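Local coordinates for Serine/threonine-protein kinase PknI (Mycobacterium tuberculosis, PDB 5XLM) that slows mycobacterial growth within the infected host as a membrane serine/threonine kinase, here represented by its extracellular sensor domain in monomeric form, at residues A[66-71]-A[77-82]. Numbering follows the deposited sequence.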
ATOM      1  N   TRP A  66      -8.801  -2.090  -1.548  1.00 31.61           N
ATOM      2  CA  TRP A  66      -8.010  -3.291  -1.747  1.00 30.40           C
ATOM      3  C   TRP A  66      -8.556  -4.414  -0.878  1.00 31.50           C
ATOM      4  O   TRP A  66      -9.107  -4.175   0.200  1.00 31.20           O
ATOM      5  CB  TRP A  66      -6.531  -3.043  -1.415  1.00 32.05           C
ATOM      6  CG  TRP A  66      -5.918  -1.924  -2.202  1.00 26.46           C
ATOM      7  CD1 TRP A  66      -6.047  -0.585  -1.964  1.00 27.13           C
ATOM      8  CD2 TRP A  66      -5.075  -2.047  -3.351  1.00 26.17           C
ATOM      9  NE1 TRP A  66      -5.340   0.132  -2.898  1.00 27.28           N
ATOM     10  CE2 TRP A  66      -4.731  -0.742  -3.760  1.00 26.71           C
ATOM     11  CE3 TRP A  66      -4.575  -3.136  -4.073  1.00 28.92           C
ATOM     12  CZ2 TRP A  66      -3.915  -0.496  -4.861  1.00 27.01           C
ATOM     13  CZ3 TRP A  66      -3.762  -2.889  -5.166  1.00 26.17           C
ATOM     14  CH2 TRP A  66      -3.440  -1.580  -5.550  1.00 32.18           C
ATOM     15  N   ALA A  67      -8.402  -5.641  -1.363  1.00 30.76           N
ATOM     16  CA  ALA A  67      -8.747  -6.840  -0.609  1.00 35.93           C
ATOM     17  C   ALA A  67      -7.448  -7.478  -0.131  1.00 25.56           C
ATOM     18  O   ALA A  67      -6.667  -7.991  -0.938  1.00 30.82           O
ATOM     19  CB  ALA A  67      -9.566  -7.804  -1.465  1.00 32.26           C
ATOM     20  N   PHE A  68      -7.213  -7.428   1.176  1.00 26.64           N
ATOM     21  CA  PHE A  68      -5.983  -7.921   1.779  1.00 25.96           C
ATOM     22  C   PHE A  68      -6.182  -9.326   2.334  1.00 26.62           C
ATOM     23  O   PHE A  68      -7.231  -9.639   2.905  1.00 26.61           O
ATOM     24  CB  PHE A  68      -5.516  -6.994   2.906  1.00 26.52           C
ATOM     25  CG  PHE A  68      -4.610  -5.882   2.456  1.00 26.42           C
ATOM     26  CD1 PHE A  68      -3.240  -5.970   2.648  1.00 26.37           C
ATOM     27  CD2 PHE A  68      -5.127  -4.743   1.859  1.00 26.51           C
ATOM     28  CE1 PHE A  68      -2.401  -4.946   2.246  1.00 29.57           C
ATOM     29  CE2 PHE A  68      -4.292  -3.716   1.454  1.00 28.69           C
ATOM     30  CZ  PHE A  68      -2.928  -3.819   1.647  1.00 27.80           C
ATOM     31  N   ARG A  69      -5.164 -10.168   2.165  1.00 25.84           N
ATOM     32  CA  ARG A  69      -5.090 -11.450   2.849  1.00 30.82           C
ATOM     33  C   ARG A  69      -3.653 -11.660   3.308  1.00 30.49           C
ATOM     34  O   ARG A  69      -2.707 -11.254   2.625  1.00 28.65           O
ATOM     35  CB  ARG A  69      -5.563 -12.605   1.948  1.00 41.52           C
ATOM     36  CG  ARG A  69      -4.482 -13.217   1.086  1.00 55.84           C
ATOM     37  CD  ARG A  69      -5.044 -14.070  -0.040  1.00 66.01           C
ATOM     38  NE  ARG A  69      -5.494 -15.391   0.391  1.00 74.40           N
ATOM     39  CZ  ARG A  69      -6.706 -15.882   0.152  1.00 80.00           C
ATOM     40  NH1 ARG A  69      -7.594 -15.164  -0.524  1.00 80.61           N
ATOM     41  NH2 ARG A  69      -7.027 -17.094   0.579  1.00 81.47           N
ATOM     42  N   THR A  70      -3.492 -12.271   4.478  1.00 30.47           N
ATOM     43  CA  THR A  70      -2.188 -12.421   5.109  1.00 30.39           C
ATOM     44  C   THR A  70      -1.939 -13.884   5.445  1.00 31.51           C
ATOM     45  O   THR A  70      -2.843 -14.587   5.904  1.00 33.81           O
ATOM     46  CB  THR A  70      -2.088 -11.561   6.379  1.00 27.96           C
ATOM     47  OG1 THR A  70      -2.207 -10.175   6.032  1.00 28.71           O
ATOM     48  CG2 THR A  70      -0.758 -11.783   7.087  1.00 36.54           C
ATOM     49  N   SER A  71      -0.712 -14.339   5.199  1.00 32.08           N
ATOM     50  CA  SER A  71      -0.273 -15.672   5.590  1.00 36.25           C
ATOM     51  C   SER A  71       1.096 -15.562   6.244  1.00 37.39           C
ATOM     52  O   SER A  71       2.001 -14.922   5.699  1.00 31.88           O
ATOM     53  CB  SER A  71      -0.221 -16.619   4.384  1.00 44.54           C
ATOM     54  OG  SER A  71       0.758 -16.206   3.449  1.00 61.31           O
ATOM     55  N   CYS A  77       5.660 -12.715   8.012  1.00 31.27           N
ATOM     56  CA  CYS A  77       4.266 -12.490   7.652  1.00 33.85           C
ATOM     57  C   CYS A  77       4.213 -11.719   6.340  1.00 36.04           C
ATOM     58  O   CYS A  77       4.837 -10.660   6.211  1.00 33.70           O
ATOM     59  CB  CYS A  77       3.519 -11.721   8.744  1.00 40.51           C
ATOM     60  SG  CYS A  77       3.092 -12.672  10.222  1.00 45.18           S
ATOM     61  N   LEU A  78       3.475 -12.253   5.372  1.00 38.69           N
ATOM     62  CA  LEU A  78       3.300 -11.621   4.074  1.00 34.50           C
ATOM     63  C   LEU A  78       1.835 -11.279   3.859  1.00 37.35           C
ATOM     64  O   LEU A  78       0.939 -11.980   4.338  1.00 34.41           O
ATOM     65  CB  LEU A  78       3.782 -12.530   2.939  1.00 35.13           C
ATOM     66  CG  LEU A  78       5.246 -12.959   2.962  1.00 38.89           C
ATOM     67  CD1 LEU A  78       5.520 -13.909   1.810  1.00 42.95           C
ATOM     68  CD2 LEU A  78       6.156 -11.749   2.888  1.00 34.80           C
ATOM     69  N   ALA A  79       1.598 -10.198   3.122  1.00 29.84           N
ATOM     70  CA  ALA A  79       0.253  -9.751   2.804  1.00 29.54           C
ATOM     71  C   ALA A  79       0.168  -9.479   1.313  1.00 29.83           C
ATOM     72  O   ALA A  79       1.051  -8.827   0.745  1.00 37.81           O
ATOM     73  CB  ALA A  79      -0.117  -8.493   3.598  1.00 30.07           C
ATOM     74  N   ALA A  80      -0.882  -9.989   0.683  1.00 29.66           N
ATOM     75  CA  ALA A  80      -1.162  -9.741  -0.720  1.00 30.09           C
ATOM     76  C   ALA A  80      -2.434  -8.918  -0.833  1.00 29.90           C
ATOM     77  O   ALA A  80      -3.399  -9.148  -0.099  1.00 31.86           O
ATOM     78  CB  ALA A  80      -1.311 -11.051  -1.492  1.00 31.78           C
ATOM     79  N   ALA A  81      -2.433  -7.954  -1.746  1.00 30.25           N
ATOM     80  CA  ALA A  81      -3.564  -7.054  -1.912  1.00 30.37           C
ATOM     81  C   ALA A  81      -3.936  -6.963  -3.383  1.00 30.71           C
ATOM     82  O   ALA A  81      -3.087  -6.640  -4.222  1.00 31.29           O
ATOM     83  CB  ALA A  81      -3.246  -5.660  -1.360  1.00 31.04           C
ATOM     84  N   THR A  82      -5.199  -7.248  -3.692  1.00 30.81           N
ATOM     85  CA  THR A  82      -5.723  -7.091  -5.039  1.00 36.52           C
ATOM     86  C   THR A  82      -6.666  -5.897  -5.064  1.00 37.15           C
ATOM     87  O   THR A  82      -7.449  -5.694  -4.132  1.00 31.75           O
ATOM     88  CB  THR A  82      -6.426  -8.363  -5.528  1.00 44.65           C
ATOM     89  OG1 THR A  82      -6.971  -8.132  -6.838  1.00 60.18           O
ATOM     90  CG2 THR A  82      -7.538  -8.782  -4.573  1.00 43.71           C
TER
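The backbone oxygen of Thr82 accepts a hydrogen bond from Ala67 N at 2.9 Å, almost straight (171° at the hydrogen) and in the carbonyl plane, while Trp66 CA brings a weaker C-H contact to the same oxygen. Thr82 N returns a bond to Ala67 O, longer at 3.2 Å and tilted from that carbonyl's plane. Two further reciprocal pairs follow, Arg69 with Ala80 and Ser71 with Leu78, giving six bonds between antiparallel strands.

At the non-hydrogen-bonded pair Phe68–Ala81 the strands draw together, and the small methyl lets the phenyl ring lie flat across it: Ala81 CB stands 3.5 Å from the centroid of the Phe68 ring, only 12° off its normal. Ala79 CB meets the same ring at its edge, 4.1 Å from Phe68 CD1. Beyond the hairpin, Tyr40 and Phe100 pack against Phe68 and Trp66 respectively, edge-to-face. The Trp66 indole brings its CE3 edge to Ala81 O, near the ring plane.

At Thr70, chi1 of -63° sets OG1 beside the backbone N, where it is hydrogen-bonded to Leu36 O and touches Ala79 CB in passing (3.6 Å). Thr70 CG2, anti to the backbone N, comes within 3.2 Å of Leu78 O, a close van der Waals contact. On the other face, Thr82 CG2 rests 3.8 Å from Ala67 CB.

Strands 38-51 and 100-105 flank the pair, and the Cys72–Cys77 disulfide ties its turn end: a disulfide-closed beta hairpin within the antiparallel sheet of the sensor domain.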